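Local structure of glycerol dehydratase (Clostridium butyricum, 1R9D) at residues Asp107-Ser112 with Asn322-Glu327. The protein probably acts as a B12-independent glycyl-radical lyase that dehydrates glycerol, which is bound in this crystal form. Numbering follows the deposited sequence.
Sequences DAFQIS and NKVRDE
Phe-109 lays one face of its ring against Val-324, and this apolar packing carries most of the contact. Val-324 CB sits 4.0 Å from the ring centroid and only 8° off the normal, a CH-pi contact almost straight over the centre. Its CG2 branch, anti to the backbone N, runs over the same face toward the root of the ring and comes to 3.9 Å from Phe-109 CD1. The backbone takes part too, with Val-324 CA 3.8 Å from Phe-109 CZ. Val-324 also touches Trp-93 of helix 92-97.

The far end of the ring meets an amide. Asn-322 arrives from the opposite direction, its OD1 at the ring edge, 3.8 Å from Phe-109 CZ, and the two planes are inclined by 53°. The backbone N of the next residue, Lys-323, donates to Asn-322 OD1 at 2.7 Å, in a bent bond (146°) that helps fix the turn of the amide, while ND2 is hydrogen-bonded elsewhere.

Lys-323 O lies obliquely to the ring, 4.0 Å from Phe-109 CZ, whereas the extended side chain of Lys-323 leaves the ring and ends on Asn-279 O; it lies about 8 Å from the bound glycerol. This is buried loop-to-loop packing in the pyruvate formate lyase-like part of the chain, where a phenylalanine from the loop before helix 113-125 packs on the loop between helices 304-317 and 329-332.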
loop_
_atom_site.group_PDB
_atom_site.type_symbol
_atom_site.label_atom_id
_atom_site.label_comp_id
_atom_site.label_asym_id
_atom_site.label_seq_id
_atom_site.Cartn_x
_atom_site.Cartn_y
_atom_site.Cartn_z
ATOM N N ASP A 107 -30.611 7.800 22.384
ATOM C CA ASP A 107 -29.255 7.307 22.155
ATOM C C ASP A 107 -28.221 8.029 23.008
ATOM O O ASP A 107 -27.138 8.363 22.535
ATOM C CB ASP A 107 -28.873 7.437 20.676
ATOM C CG ASP A 107 -29.663 6.493 19.785
ATOM O OD1 ASP A 107 -30.808 6.830 19.421
ATOM O OD2 ASP A 107 -29.141 5.406 19.462
ATOM N N ALA A 108 -28.561 8.272 24.268
ATOM C CA ALA A 108 -27.638 8.949 25.164
ATOM C C ALA A 108 -26.589 7.964 25.669
ATOM O O ALA A 108 -26.872 6.778 25.855
ATOM C CB ALA A 108 -28.401 9.558 26.342
ATOM N N PHE A 109 -25.373 8.458 25.869
ATOM C CA PHE A 109 -24.288 7.637 26.390
ATOM C C PHE A 109 -23.622 8.368 27.548
ATOM O O PHE A 109 -23.494 9.593 27.531
ATOM C CB PHE A 109 -23.221 7.355 25.324
ATOM C CG PHE A 109 -23.581 6.251 24.372
ATOM C CD1 PHE A 109 -24.344 6.508 23.237
ATOM C CD2 PHE A 109 -23.140 4.954 24.602
ATOM C CE1 PHE A 109 -24.657 5.487 22.347
ATOM C CE2 PHE A 109 -23.448 3.926 23.718
ATOM C CZ PHE A 109 -24.207 4.193 22.588
ATOM N N GLN A 110 -23.207 7.606 28.551
ATOM C CA GLN A 110 -22.519 8.171 29.705
ATOM C C GLN A 110 -21.026 7.957 29.462
ATOM O O GLN A 110 -20.641 7.075 28.699
ATOM C CB GLN A 110 -22.929 7.440 30.988
ATOM C CG GLN A 110 -24.431 7.347 31.219
ATOM C CD GLN A 110 -25.110 8.699 31.173
ATOM O OE1 GLN A 110 -24.731 9.618 31.898
ATOM N NE2 GLN A 110 -26.119 8.829 30.315
ATOM N N ILE A 111 -20.190 8.770 30.097
ATOM C CA ILE A 111 -18.747 8.617 29.964
ATOM C C ILE A 111 -18.082 9.273 31.170
ATOM O O ILE A 111 -18.340 10.436 31.483
ATOM C CB ILE A 111 -18.216 9.228 28.640
ATOM C CG1 ILE A 111 -16.725 8.903 28.487
ATOM C CG2 ILE A 111 -18.464 10.728 28.605
ATOM C CD1 ILE A 111 -16.123 9.342 27.167
ATOM N N SER A 112 -17.238 8.508 31.855
ATOM C CA SER A 112 -16.552 8.989 33.051
ATOM C C SER A 112 -15.496 10.048 32.766
ATOM O O SER A 112 -14.989 10.156 31.647
ATOM C CB SER A 112 -15.900 7.818 33.779
ATOM O OG SER A 112 -14.876 7.244 32.985
ATOM N N ASN A 322 -23.138 -2.764 21.871
ATOM C CA ASN A 322 -23.615 -1.437 21.502
ATOM C C ASN A 322 -22.500 -0.711 20.765
ATOM O O ASN A 322 -21.351 -1.162 20.770
ATOM C CB ASN A 322 -24.042 -0.633 22.733
ATOM C CG ASN A 322 -25.115 0.402 22.413
ATOM O OD1 ASN A 322 -25.268 0.825 21.264
ATOM N ND2 ASN A 322 -25.852 0.827 23.437
ATOM N N LYS A 323 -22.835 0.421 20.153
ATOM C CA LYS A 323 -21.880 1.190 19.362
ATOM C C LYS A 323 -22.203 2.679 19.356
ATOM O O LYS A 323 -23.231 3.090 18.827
ATOM C CB LYS A 323 -21.891 0.653 17.922
ATOM C CG LYS A 323 -21.148 1.493 16.884
ATOM C CD LYS A 323 -21.318 0.867 15.494
ATOM C CE LYS A 323 -20.591 1.640 14.411
ATOM N NZ LYS A 323 -20.758 0.964 13.087
ATOM N N VAL A 324 -21.322 3.492 19.935
ATOM C CA VAL A 324 -21.539 4.932 19.960
ATOM C C VAL A 324 -21.165 5.535 18.599
ATOM O O VAL A 324 -20.179 5.127 17.975
ATOM C CB VAL A 324 -20.710 5.607 21.088
ATOM C CG1 VAL A 324 -19.217 5.450 20.813
ATOM C CG2 VAL A 324 -21.090 7.072 21.206
ATOM N N ARG A 325 -21.972 6.486 18.134
ATOM C CA ARG A 325 -21.745 7.148 16.850
ATOM C C ARG A 325 -21.862 8.658 17.034
ATOM O O ARG A 325 -22.470 9.118 18.001
ATOM C CB ARG A 325 -22.796 6.703 15.821
ATOM C CG ARG A 325 -22.938 5.199 15.638
ATOM C CD ARG A 325 -23.894 4.888 14.483
ATOM N NE ARG A 325 -24.018 3.455 14.215
ATOM C CZ ARG A 325 -24.736 2.605 14.944
ATOM N NH1 ARG A 325 -25.414 3.030 16.003
ATOM N NH2 ARG A 325 -24.774 1.323 14.610
ATOM N N ASP A 326 -21.300 9.428 16.104
ATOM C CA ASP A 326 -21.377 10.882 16.197
ATOM C C ASP A 326 -22.847 11.314 16.162
ATOM O O ASP A 326 -23.719 10.543 15.741
ATOM C CB ASP A 326 -20.598 11.551 15.060
ATOM C CG ASP A 326 -21.189 11.261 13.693
ATOM O OD1 ASP A 326 -20.833 10.223 13.091
ATOM O OD2 ASP A 326 -22.012 12.075 13.230
ATOM N N GLU A 327 -23.120 12.543 16.593
ATOM C CA GLU A 327 -24.497 13.036 16.657
ATOM C C GLU A 327 -25.295 13.057 15.363
ATOM O O GLU A 327 -26.514 12.883 15.392
ATOM C CB GLU A 327 -24.546 14.423 17.318
ATOM C CG GLU A 327 -23.571 15.441 16.779
ATOM C CD GLU A 327 -23.591 16.730 17.592
ATOM O OE1 GLU A 327 -23.623 16.650 18.841
ATOM O OE2 GLU A 327 -23.569 17.820 16.986
#